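Local coordinates for ASCH domain-containing protein (Enterococcus faecalis, PDB 1T62), which is of unknown function but carries an ASCH domain of the PUA clan, a fold that in relatives is thought to bind RNA, at residues V7-F12 against V149-E154; D56-E61 against E127-L133; A83-K89 against Q144-D150; M95-E100 against L113-Y117. All blocks are in the same frame, centred on the assembly; numbering follows the deposited sequence.

In the fold
Chain order starts with helix 2-16, where contact 1 pairs V7-F12 with V149-E154 and closes the widest loop of the four. That loop encloses the other three contacts. Contact 2 comes next: it sets helix 55-60 against the end of helix 113-128 and the turn after it. Contact 3 starts inside the loop of contact 2 and ends beyond it, so these two cross. It joins the neighbouring strands 81-94 and 140-151. Contact 4 closes the shortest loop, inside all the others, and lays the turn after strand 81-94 on the start of helix 113-128. Contacts 1 and 3 touch and share V149 and D150.

Contact 1 (V7-F12 against V149-E154); sequences VFWQNF and VDLYTE
N11 ND2 donates to E154 OE2 at 2.6 Å. The bond is fairly straight, with an N-H...O angle of 164°. The acceptor lies in the amide plane of N11 and offers its anti lone pair, the one away from OE1. The two side chains approach head-on, and amide and carboxylate are nearly coplanar. E154 can meet the helix this way because its chain is bent at chi2 (81°). The same OE2 lies at the edge of the F8 ring, 3.6 Å from F8 CD2. L151 O is at the edge of this ring as well. Y152 takes one face of F8. Its ring edge points at that face in a T-shaped stack, with planes at 89° and Y152 CD2 3.4 Å from F8 CG. Y152 CB adds a CH-pi contact, 3.8 Å from the F8 ring centroid.

One turn on, F12 reaches the strand. D150 OD1 sits at the edge of its ring, near F12 CD1. This oxygen also has a charged partner, K15 NZ of the same helix, in a salt bridge. V149 CG1 packs obliquely against F12 CE1. F8 further touches I73 and I84 of strands 71-75 and 81-94. Helix 2-16 thus lays its aromatic side chains on the sheet and on the tail that leaves strand 140-151: a helix packed on a mixed sheet, here in a protein of the ASCH family.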
# COMPACT_ATOMS: atom_id res chain seq x y z
N VAL B 7 -5.78 -14.63 6.25
CA VAL B 7 -7.20 -14.73 6.60
C VAL B 7 -8.14 -14.56 5.40
O VAL B 7 -9.07 -15.34 5.20
CB VAL B 7 -7.56 -13.66 7.68
CG1 VAL B 7 -9.06 -13.57 7.87
CG2 VAL B 7 -6.87 -14.00 9.01
N PHE B 8 -7.91 -13.52 4.62
CA PHE B 8 -8.73 -13.27 3.44
C PHE B 8 -8.75 -14.53 2.59
O PHE B 8 -9.81 -15.05 2.25
CB PHE B 8 -8.12 -12.10 2.65
CG PHE B 8 -8.85 -11.75 1.38
CD1 PHE B 8 -8.15 -11.18 0.30
CD2 PHE B 8 -10.23 -11.90 1.27
CE1 PHE B 8 -8.82 -10.76 -0.84
CE2 PHE B 8 -10.90 -11.47 0.12
CZ PHE B 8 -10.19 -10.90 -0.93
N TRP B 9 -7.57 -15.03 2.25
CA TRP B 9 -7.49 -16.21 1.41
C TRP B 9 -8.09 -17.42 2.08
O TRP B 9 -8.80 -18.20 1.44
CB TRP B 9 -6.05 -16.49 0.99
CG TRP B 9 -6.01 -17.25 -0.29
CD1 TRP B 9 -6.52 -16.87 -1.51
CD2 TRP B 9 -5.51 -18.56 -0.46
NE1 TRP B 9 -6.38 -17.87 -2.42
CE2 TRP B 9 -5.76 -18.93 -1.81
CE3 TRP B 9 -4.88 -19.47 0.39
CZ2 TRP B 9 -5.41 -20.17 -2.32
CZ3 TRP B 9 -4.53 -20.70 -0.11
CH2 TRP B 9 -4.79 -21.04 -1.46
N GLN B 10 -7.78 -17.58 3.36
CA GLN B 10 -8.32 -18.69 4.15
C GLN B 10 -9.84 -18.66 3.94
O GLN B 10 -10.43 -19.61 3.44
CB GLN B 10 -7.97 -18.46 5.63
CG GLN B 10 -8.32 -19.58 6.61
CD GLN B 10 -8.12 -19.15 8.07
OE1 GLN B 10 -7.01 -18.82 8.50
NE2 GLN B 10 -9.21 -19.16 8.85
N ASN B 11 -10.46 -17.54 4.28
CA ASN B 11 -11.90 -17.42 4.09
C ASN B 11 -12.27 -17.84 2.67
O ASN B 11 -13.31 -18.47 2.46
CB ASN B 11 -12.38 -15.98 4.34
CG ASN B 11 -12.21 -15.52 5.80
OD1 ASN B 11 -12.23 -16.32 6.75
ND2 ASN B 11 -12.06 -14.20 5.99
N PHE B 12 -11.44 -17.50 1.69
CA PHE B 12 -11.73 -17.85 0.30
C PHE B 12 -11.80 -19.36 0.07
O PHE B 12 -12.72 -19.84 -0.57
CB PHE B 12 -10.69 -17.24 -0.64
CG PHE B 12 -10.91 -17.58 -2.10
CD1 PHE B 12 -11.94 -16.98 -2.82
CD2 PHE B 12 -10.12 -18.53 -2.75
CE1 PHE B 12 -12.18 -17.32 -4.16
CE2 PHE B 12 -10.35 -18.87 -4.09
CZ PHE B 12 -11.39 -18.27 -4.79
N VAL B 149 -12.48 -12.82 -8.58
CA VAL B 149 -13.06 -14.01 -8.00
C VAL B 149 -13.51 -13.86 -6.53
O VAL B 149 -14.15 -14.74 -5.98
CB VAL B 149 -12.02 -15.16 -8.21
CG1 VAL B 149 -11.55 -15.72 -6.89
CG2 VAL B 149 -12.57 -16.19 -9.15
N ASP B 150 -13.18 -12.74 -5.90
CA ASP B 150 -13.55 -12.51 -4.51
C ASP B 150 -13.14 -11.10 -4.08
O ASP B 150 -12.09 -10.60 -4.48
CB ASP B 150 -12.88 -13.56 -3.62
CG ASP B 150 -13.38 -13.53 -2.17
OD1 ASP B 150 -12.95 -14.41 -1.38
OD2 ASP B 150 -14.20 -12.65 -1.80
N LEU B 151 -13.99 -10.44 -3.29
CA LEU B 151 -13.70 -9.10 -2.78
C LEU B 151 -13.41 -9.22 -1.29
O LEU B 151 -14.01 -10.06 -0.61
CB LEU B 151 -14.89 -8.18 -2.98
CG LEU B 151 -15.34 -7.86 -4.41
CD1 LEU B 151 -16.61 -7.03 -4.35
CD2 LEU B 151 -14.23 -7.11 -5.14
N TYR B 152 -12.51 -8.38 -0.79
CA TYR B 152 -12.14 -8.39 0.63
C TYR B 152 -13.14 -7.56 1.39
O TYR B 152 -12.96 -6.36 1.54
CB TYR B 152 -10.74 -7.81 0.83
CG TYR B 152 -10.28 -7.74 2.27
CD1 TYR B 152 -10.39 -6.56 3.00
CD2 TYR B 152 -9.68 -8.85 2.89
CE1 TYR B 152 -9.91 -6.48 4.33
CE2 TYR B 152 -9.19 -8.78 4.21
CZ TYR B 152 -9.31 -7.59 4.92
OH TYR B 152 -8.81 -7.50 6.20
N THR B 153 -14.20 -8.22 1.86
CA THR B 153 -15.25 -7.56 2.62
C THR B 153 -15.03 -7.67 4.12
O THR B 153 -15.86 -7.20 4.91
CB THR B 153 -16.62 -8.18 2.30
OG1 THR B 153 -16.58 -9.59 2.54
CG2 THR B 153 -17.01 -7.92 0.85
N GLU B 154 -13.93 -8.30 4.54
CA GLU B 154 -13.60 -8.42 5.96
C GLU B 154 -13.30 -7.00 6.46
O GLU B 154 -13.29 -6.73 7.66
CB GLU B 154 -12.37 -9.31 6.15
CG GLU B 154 -12.64 -10.79 5.94
CD GLU B 154 -12.65 -11.21 4.48
OE1 GLU B 154 -13.02 -10.40 3.61
OE2 GLU B 154 -12.31 -12.38 4.22

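Contact 2 (D56-E61 against E127-L133); sequences DIYKME and ELAPYQL
The Y131 ring has I57 CD1 over one face, 4.1 Å from the ring centroid, in a CH-pi contact. E61 OE2 lies at the ring edge, 3.2 Å from Y131 CE2. The carboxylate of E61 is turned steeply to the ring, with planes 68° apart. M60 SD approaches the ring obliquely, 4.9 Å from its centroid, as a Met-aromatic contact. The sulfur also rests against Y131 CB at 3.8 Å.

I57 carries the middle of the interface. Its CG2 branch meets the phenol end of Y131, 3.7 Å from CZ. Its CD1 packs on L128 CD2 at 3.9 Å, and its CG1 faces the carboxylate oxygen OE1 of E127. M60 is bent at chi3 (-78°), with its methyl CE placed 3.8 Å from L133 CD1 and near L128 CD2. D56 lies beside the two leucines, and its OD1 is hydrogen-bonded to Y136 OH.

The phenol oxygen of Y131 is hydrogen-bonded to the backbone N of H162 of the second subunit, a residue of the expression tag. E61 OE2 is at most a weak partner of the same oxygen. That tag residue also packs on I57 and E61. The chemistry is therefore mainly apolar: aliphatic and sulfur groups around one tyrosine join helix 55-60 to the end of helix 113-128, while the hydroxyl of Y131 finds a polar partner in the tag of the second subunit.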
# COMPACT_ATOMS: atom_id res chain seq x y z
N ASP B 56 11.20 -9.25 -19.15
CA ASP B 56 12.59 -9.08 -18.78
C ASP B 56 12.87 -9.29 -17.29
O ASP B 56 13.80 -10.00 -16.93
CB ASP B 56 13.08 -7.71 -19.23
CG ASP B 56 13.41 -7.68 -20.71
OD1 ASP B 56 13.56 -6.57 -21.26
OD2 ASP B 56 13.55 -8.77 -21.32
N ILE B 57 12.09 -8.67 -16.42
CA ILE B 57 12.30 -8.83 -14.98
C ILE B 57 12.22 -10.31 -14.59
O ILE B 57 12.99 -10.78 -13.76
CB ILE B 57 11.26 -8.05 -14.14
CG1 ILE B 57 11.08 -6.65 -14.70
CG2 ILE B 57 11.72 -7.99 -12.68
CD1 ILE B 57 12.30 -5.80 -14.60
N TYR B 58 11.29 -11.05 -15.17
CA TYR B 58 11.18 -12.46 -14.85
C TYR B 58 12.50 -13.14 -15.19
O TYR B 58 13.03 -13.92 -14.40
CB TYR B 58 10.06 -13.12 -15.66
CG TYR B 58 8.67 -12.71 -15.22
CD1 TYR B 58 8.02 -11.63 -15.81
CD2 TYR B 58 8.02 -13.39 -14.20
CE1 TYR B 58 6.76 -11.23 -15.39
CE2 TYR B 58 6.76 -13.00 -13.77
CZ TYR B 58 6.14 -11.92 -14.38
OH TYR B 58 4.89 -11.54 -13.97
N LYS B 59 13.03 -12.82 -16.36
CA LYS B 59 14.29 -13.40 -16.79
C LYS B 59 15.43 -13.07 -15.84
O LYS B 59 16.08 -13.98 -15.31
CB LYS B 59 14.61 -12.93 -18.20
CG LYS B 59 13.74 -13.59 -19.24
CD LYS B 59 14.04 -13.11 -20.63
CE LYS B 59 13.52 -14.11 -21.63
NZ LYS B 59 14.13 -15.45 -21.34
N MET B 60 15.67 -11.79 -15.59
CA MET B 60 16.74 -11.37 -14.69
C MET B 60 16.49 -11.80 -13.25
O MET B 60 17.43 -11.91 -12.47
CB MET B 60 16.93 -9.85 -14.74
CG MET B 60 17.38 -9.32 -16.08
SD MET B 60 17.23 -7.53 -16.14
CE MET B 60 15.45 -7.35 -16.41
N GLU B 61 15.24 -12.04 -12.90
CA GLU B 61 14.88 -12.45 -11.54
C GLU B 61 14.71 -13.96 -11.46
O GLU B 61 14.36 -14.50 -10.41
CB GLU B 61 13.59 -11.77 -11.11
CG GLU B 61 13.45 -11.55 -9.61
CD GLU B 61 14.18 -10.30 -9.12
OE1 GLU B 61 13.98 -9.91 -7.96
OE2 GLU B 61 14.94 -9.70 -9.90
N GLU B 127 10.69 0.89 -14.10
CA GLU B 127 10.88 -0.39 -13.45
C GLU B 127 12.16 -1.07 -13.92
O GLU B 127 12.81 -1.77 -13.15
CB GLU B 127 9.71 -1.33 -13.70
CG GLU B 127 9.88 -2.64 -12.95
CD GLU B 127 8.89 -3.70 -13.37
OE1 GLU B 127 8.91 -4.79 -12.75
OE2 GLU B 127 8.10 -3.47 -14.30
N LEU B 128 12.52 -0.85 -15.18
CA LEU B 128 13.72 -1.48 -15.72
C LEU B 128 15.03 -0.87 -15.27
O LEU B 128 15.97 -1.59 -14.94
CB LEU B 128 13.68 -1.47 -17.25
CG LEU B 128 12.87 -2.55 -17.96
CD1 LEU B 128 12.84 -2.25 -19.44
CD2 LEU B 128 13.49 -3.90 -17.73
N ALA B 129 15.09 0.46 -15.26
CA ALA B 129 16.32 1.17 -14.88
C ALA B 129 17.16 0.53 -13.75
O ALA B 129 18.33 0.22 -13.95
CB ALA B 129 15.99 2.61 -14.53
N PRO B 130 16.57 0.33 -12.56
CA PRO B 130 17.33 -0.28 -11.46
C PRO B 130 18.07 -1.58 -11.78
O PRO B 130 18.99 -1.96 -11.07
CB PRO B 130 16.27 -0.44 -10.36
CG PRO B 130 14.98 -0.51 -11.11
CD PRO B 130 15.17 0.54 -12.18
N TYR B 131 17.66 -2.28 -12.84
CA TYR B 131 18.35 -3.51 -13.23
C TYR B 131 19.35 -3.15 -14.32
O TYR B 131 19.77 -4.01 -15.09
CB TYR B 131 17.40 -4.56 -13.79
CG TYR B 131 16.40 -5.12 -12.81
CD1 TYR B 131 15.25 -4.40 -12.48
CD2 TYR B 131 16.57 -6.39 -12.25
CE1 TYR B 131 14.28 -4.94 -11.62
CE2 TYR B 131 15.61 -6.92 -11.40
CZ TYR B 131 14.47 -6.19 -11.08
OH TYR B 131 13.51 -6.72 -10.23
N GLN B 132 19.71 -1.87 -14.39
CA GLN B 132 20.65 -1.40 -15.40
C GLN B 132 20.23 -1.90 -16.77
O GLN B 132 20.95 -2.67 -17.39
CB GLN B 132 22.04 -1.93 -15.09
CG GLN B 132 22.58 -1.43 -13.80
CD GLN B 132 23.65 -2.33 -13.28
OE1 GLN B 132 24.32 -3.01 -14.06
NE2 GLN B 132 23.84 -2.34 -11.97
N LEU B 133 19.06 -1.48 -17.23
CA LEU B 133 18.57 -1.93 -18.51
C LEU B 133 17.69 -0.85 -19.13
O LEU B 133 16.64 -0.51 -18.58
CB LEU B 133 17.77 -3.21 -18.34
CG LEU B 133 17.65 -4.15 -19.54
CD1 LEU B 133 16.53 -5.13 -19.26
CD2 LEU B 133 17.35 -3.37 -20.82

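Contact 3 (A83-K89 against Q144-D150); sequences AIIRTTK and QSFEVVD
I85 and F146 both place their gamma carbon between backbone N and carbonyl carbon (chi1 64° for I85 CG1, 53° for F146 CG). I85 then extends at chi2, and its CD1 lies over one face of the F146 ring, 3.7 Å from the centroid, in a CH-pi contact. I85 CG2 touches V148 CG2 on the same face of the sheet. F146 and V148 in turn pack on V43 of helix 33-44.

The backbones pair antiparallel. R86 and E147 exchange backbone hydrogen bonds in both directions: R86 N to E147 O and E147 N to R86 O, each 2.9 Å. Two classic beta bulges break the register of these adjacent strands of the mixed sheet. In one, V149 and D150 face I84, whose O accepts from V149 N at 2.8 Å and weakly from D150 N. In the other, T88 and K89 face S145. S145 O takes T88 N at 2.6 Å, and T88 OG1 at 3.0 Å from well above the carbonyl plane.

T87 OG1 donates to a lone pair of Q144 OE1 at 3.2 Å, in the carbonyl plane. The R86 and E147 side chains run alongside each other, but the modelled spacing of their charged ends is doubtful. K89 NZ forms a salt bridge with E91.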
# COMPACT_ATOMS: atom_id res chain seq x y z
N ALA B 83 -9.00 -7.60 -3.34
CA ALA B 83 -9.79 -8.67 -3.92
C ALA B 83 -8.86 -9.74 -4.42
O ALA B 83 -7.66 -9.53 -4.51
CB ALA B 83 -10.63 -8.14 -5.07
N ILE B 84 -9.40 -10.92 -4.72
CA ILE B 84 -8.56 -11.97 -5.26
C ILE B 84 -9.06 -12.26 -6.68
O ILE B 84 -10.26 -12.19 -6.97
CB ILE B 84 -8.56 -13.24 -4.33
CG1 ILE B 84 -8.92 -14.47 -5.14
CG2 ILE B 84 -9.44 -13.05 -3.14
CD1 ILE B 84 -7.70 -15.13 -5.70
N ILE B 85 -8.12 -12.54 -7.59
CA ILE B 85 -8.46 -12.77 -8.98
C ILE B 85 -7.92 -14.07 -9.55
O ILE B 85 -6.97 -14.65 -9.04
CB ILE B 85 -7.92 -11.62 -9.82
CG1 ILE B 85 -6.39 -11.60 -9.75
CG2 ILE B 85 -8.43 -10.31 -9.26
CD1 ILE B 85 -5.76 -10.62 -10.68
N ARG B 86 -8.54 -14.52 -10.64
CA ARG B 86 -8.10 -15.74 -11.29
C ARG B 86 -7.70 -15.46 -12.73
O ARG B 86 -8.44 -14.82 -13.48
CB ARG B 86 -9.19 -16.80 -11.27
CG ARG B 86 -8.60 -18.17 -11.33
CD ARG B 86 -9.07 -18.97 -12.50
NE ARG B 86 -10.30 -19.68 -12.19
CZ ARG B 86 -11.50 -19.15 -12.32
NH1 ARG B 86 -11.60 -17.90 -12.75
NH2 ARG B 86 -12.58 -19.85 -12.03
N THR B 87 -6.52 -15.93 -13.12
CA THR B 87 -6.02 -15.72 -14.47
C THR B 87 -6.59 -16.77 -15.41
O THR B 87 -6.41 -17.97 -15.20
CB THR B 87 -4.48 -15.78 -14.50
OG1 THR B 87 -3.94 -14.86 -13.54
CG2 THR B 87 -3.97 -15.40 -15.87
N THR B 88 -7.29 -16.33 -16.46
CA THR B 88 -7.88 -17.24 -17.43
C THR B 88 -7.03 -17.29 -18.69
O THR B 88 -7.27 -18.09 -19.58
CB THR B 88 -9.30 -16.80 -17.85
OG1 THR B 88 -9.26 -15.44 -18.30
CG2 THR B 88 -10.27 -16.89 -16.70
N LYS B 89 -6.01 -16.43 -18.75
CA LYS B 89 -5.17 -16.36 -19.94
C LYS B 89 -3.82 -15.69 -19.68
O LYS B 89 -3.75 -14.69 -19.01
CB LYS B 89 -5.94 -15.60 -21.02
CG LYS B 89 -5.27 -15.42 -22.37
CD LYS B 89 -6.19 -14.61 -23.28
CE LYS B 89 -5.53 -14.31 -24.59
NZ LYS B 89 -4.22 -13.65 -24.37
N GLN B 144 -1.69 -10.87 -18.74
CA GLN B 144 -2.63 -11.72 -18.00
C GLN B 144 -4.06 -11.24 -18.11
O GLN B 144 -4.34 -10.05 -17.96
CB GLN B 144 -2.28 -11.77 -16.53
CG GLN B 144 -1.02 -12.50 -16.19
CD GLN B 144 -0.70 -12.39 -14.72
OE1 GLN B 144 -1.39 -12.95 -13.86
NE2 GLN B 144 0.34 -11.64 -14.41
N SER B 145 -4.97 -12.16 -18.35
CA SER B 145 -6.38 -11.84 -18.42
C SER B 145 -7.00 -12.62 -17.27
O SER B 145 -6.92 -13.85 -17.22
CB SER B 145 -6.95 -12.27 -19.76
OG SER B 145 -6.33 -11.52 -20.79
N PHE B 146 -7.58 -11.88 -16.34
CA PHE B 146 -8.16 -12.46 -15.14
C PHE B 146 -9.60 -12.02 -14.90
O PHE B 146 -10.14 -11.19 -15.62
CB PHE B 146 -7.31 -12.02 -13.93
CG PHE B 146 -7.14 -10.52 -13.85
CD1 PHE B 146 -6.11 -9.89 -14.54
CD2 PHE B 146 -8.06 -9.74 -13.15
CE1 PHE B 146 -6.00 -8.49 -14.55
CE2 PHE B 146 -7.96 -8.34 -13.15
CZ PHE B 146 -6.93 -7.72 -13.86
N GLU B 147 -10.20 -12.61 -13.86
CA GLU B 147 -11.55 -12.28 -13.44
C GLU B 147 -11.55 -12.13 -11.92
O GLU B 147 -10.90 -12.91 -11.22
CB GLU B 147 -12.56 -13.34 -13.90
CG GLU B 147 -12.32 -14.79 -13.48
CD GLU B 147 -13.33 -15.74 -14.15
OE1 GLU B 147 -13.24 -16.98 -13.99
OE2 GLU B 147 -14.24 -15.24 -14.86
N VAL B 148 -12.23 -11.11 -11.41
CA VAL B 148 -12.29 -10.90 -9.97
C VAL B 148 -13.14 -12.02 -9.40
O VAL B 148 -14.34 -12.15 -9.68
CB VAL B 148 -12.88 -9.54 -9.61
CG1 VAL B 148 -13.39 -9.54 -8.15
CG2 VAL B 148 -11.80 -8.48 -9.79
N VAL B 149 -12.48 -12.82 -8.58
CA VAL B 149 -13.06 -14.01 -8.00
C VAL B 149 -13.51 -13.86 -6.53
O VAL B 149 -14.15 -14.74 -5.98
CB VAL B 149 -12.02 -15.16 -8.21
CG1 VAL B 149 -11.55 -15.72 -6.89
CG2 VAL B 149 -12.57 -16.19 -9.15
N ASP B 150 -13.18 -12.74 -5.90
CA ASP B 150 -13.55 -12.51 -4.51
C ASP B 150 -13.14 -11.10 -4.08
O ASP B 150 -12.09 -10.60 -4.48
CB ASP B 150 -12.88 -13.56 -3.62
CG ASP B 150 -13.38 -13.53 -2.17
OD1 ASP B 150 -12.95 -14.41 -1.38
OD2 ASP B 150 -14.20 -12.65 -1.80

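Contact 4 (M95-E100 against L113-Y117); sequences MNKVSE and LDYWY
M95 and Y117 make the sulfur and CH-pi part of the contact. The methyl CE of M95 stands over the centre of the Y117 ring, 3.6 Å from the centroid and 5° off the ring normal. The sulfur lies above the face at a greater distance, 4.7 Å from M95 SD to the centroid, as a Met-aromatic contact. M95 starts out extended, with CG anti to the backbone N (chi1 -161°) and SD anti at chi2, and this carries the methyl across to the helix. N96 takes the edge of the same ring, with its CA 3.8 Å from Y117 CE2.

Apolar contacts centre on V98. V98 and W116 meet head-on from the two segments, and V98 CG2 reaches W116 CZ3 at 3.6 Å, obliquely to the indole. V98 CG2 also meets L113 CD2 at 3.9 Å. L113 CD1 packs against the backbone, 3.8 Å from V98 O and near E100 N. M95 CG lies loosely at the edge of the indole. Beyond the contact W116 stacks with H120 and packs on F102 and A103.

Polar groups turn to other partners. Y117 OH is hydrogen-bonded to P137 O. S99 is the N-cap of helix 100-105, its OG capping F102 N. M95 is tied by its backbone to M139.

No hydrogen bond crosses between the two segments. Between them the turn after strand 81-94 meets helix 113-128 through apolar, CH-pi and sulfur-aromatic packing, and the hydroxyls of Y117 and S99 have their polar partners outside the contact.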
# COMPACT_ATOMS: atom_id res chain seq x y z
N MET B 95 5.64 -5.20 -26.99
CA MET B 95 4.89 -4.00 -26.64
C MET B 95 4.36 -3.21 -27.82
O MET B 95 3.23 -2.72 -27.79
CB MET B 95 5.72 -3.09 -25.75
CG MET B 95 4.85 -2.12 -25.01
SD MET B 95 5.75 -1.23 -23.77
CE MET B 95 5.05 0.40 -23.94
N ASN B 96 5.16 -3.09 -28.88
CA ASN B 96 4.79 -2.34 -30.08
C ASN B 96 3.75 -3.06 -30.93
O ASN B 96 3.35 -2.55 -31.98
CB ASN B 96 6.03 -2.07 -30.93
CG ASN B 96 6.71 -3.35 -31.40
OD1 ASN B 96 7.80 -3.30 -31.97
ND2 ASN B 96 6.07 -4.48 -31.18
N LYS B 97 3.31 -4.23 -30.48
CA LYS B 97 2.32 -5.03 -31.20
C LYS B 97 1.00 -5.18 -30.45
O LYS B 97 0.16 -5.98 -30.85
CB LYS B 97 2.88 -6.42 -31.48
CG LYS B 97 3.43 -6.62 -32.89
CD LYS B 97 4.24 -7.93 -33.03
CE LYS B 97 3.44 -9.19 -32.65
NZ LYS B 97 4.22 -10.47 -32.78
N VAL B 98 0.79 -4.44 -29.36
CA VAL B 98 -0.46 -4.60 -28.62
C VAL B 98 -1.69 -4.08 -29.38
O VAL B 98 -1.65 -3.02 -30.01
CB VAL B 98 -0.41 -3.91 -27.23
CG1 VAL B 98 0.86 -4.31 -26.49
CG2 VAL B 98 -0.49 -2.40 -27.39
N SER B 99 -2.78 -4.84 -29.31
CA SER B 99 -4.04 -4.50 -29.97
C SER B 99 -4.85 -3.60 -29.05
O SER B 99 -4.71 -3.68 -27.84
CB SER B 99 -4.86 -5.75 -30.21
OG SER B 99 -5.30 -6.28 -28.98
N GLU B 100 -5.69 -2.74 -29.62
CA GLU B 100 -6.50 -1.87 -28.79
C GLU B 100 -7.39 -2.75 -27.90
O GLU B 100 -7.85 -2.33 -26.84
CB GLU B 100 -7.35 -0.95 -29.65
CG GLU B 100 -8.13 -1.64 -30.74
CD GLU B 100 -9.09 -0.70 -31.44
OE1 GLU B 100 -9.65 -1.09 -32.50
OE2 GLU B 100 -9.31 0.42 -30.93
N LEU B 113 -4.04 4.17 -28.52
CA LEU B 113 -2.83 3.35 -28.40
C LEU B 113 -1.55 4.15 -28.20
O LEU B 113 -0.70 3.77 -27.38
CB LEU B 113 -2.67 2.43 -29.61
CG LEU B 113 -3.47 1.14 -29.53
CD1 LEU B 113 -3.26 0.33 -30.80
CD2 LEU B 113 -3.03 0.34 -28.33
N ASP B 114 -1.41 5.24 -28.93
CA ASP B 114 -0.22 6.08 -28.80
C ASP B 114 -0.05 6.49 -27.34
O ASP B 114 1.06 6.56 -26.83
CB ASP B 114 -0.34 7.31 -29.69
CG ASP B 114 -0.33 6.96 -31.17
OD1 ASP B 114 -1.27 6.27 -31.63
OD2 ASP B 114 0.63 7.35 -31.86
N TYR B 115 -1.17 6.76 -26.68
CA TYR B 115 -1.13 7.15 -25.28
C TYR B 115 -0.89 5.93 -24.40
O TYR B 115 -0.04 5.94 -23.51
CB TYR B 115 -2.43 7.83 -24.85
CG TYR B 115 -2.44 8.17 -23.38
CD1 TYR B 115 -2.77 7.21 -22.42
CD2 TYR B 115 -2.02 9.43 -22.94
CE1 TYR B 115 -2.67 7.48 -21.06
CE2 TYR B 115 -1.92 9.71 -21.58
CZ TYR B 115 -2.24 8.74 -20.65
OH TYR B 115 -2.09 9.00 -19.30
N TRP B 116 -1.67 4.88 -24.64
CA TRP B 116 -1.56 3.65 -23.88
C TRP B 116 -0.09 3.26 -23.88
O TRP B 116 0.50 2.92 -22.85
CB TRP B 116 -2.38 2.54 -24.54
CG TRP B 116 -2.35 1.24 -23.78
CD1 TRP B 116 -3.29 0.79 -22.89
CD2 TRP B 116 -1.32 0.26 -23.81
NE1 TRP B 116 -2.89 -0.41 -22.35
CE2 TRP B 116 -1.69 -0.76 -22.90
CE3 TRP B 116 -0.11 0.13 -24.51
CZ2 TRP B 116 -0.89 -1.89 -22.68
CZ3 TRP B 116 0.68 -0.98 -24.29
CH2 TRP B 116 0.28 -1.98 -23.38
N TYR B 117 0.49 3.31 -25.08
CA TYR B 117 1.88 2.96 -25.25
C TYR B 117 2.80 3.92 -24.50
O TYR B 117 3.68 3.47 -23.78
CB TYR B 117 2.22 2.94 -26.73
CG TYR B 117 3.60 2.42 -26.99
CD1 TYR B 117 4.72 3.21 -26.73
CD2 TYR B 117 3.79 1.13 -27.47
CE1 TYR B 117 5.99 2.72 -26.94
CE2 TYR B 117 5.07 0.63 -27.68
CZ TYR B 117 6.16 1.43 -27.41
OH TYR B 117 7.42 0.93 -27.63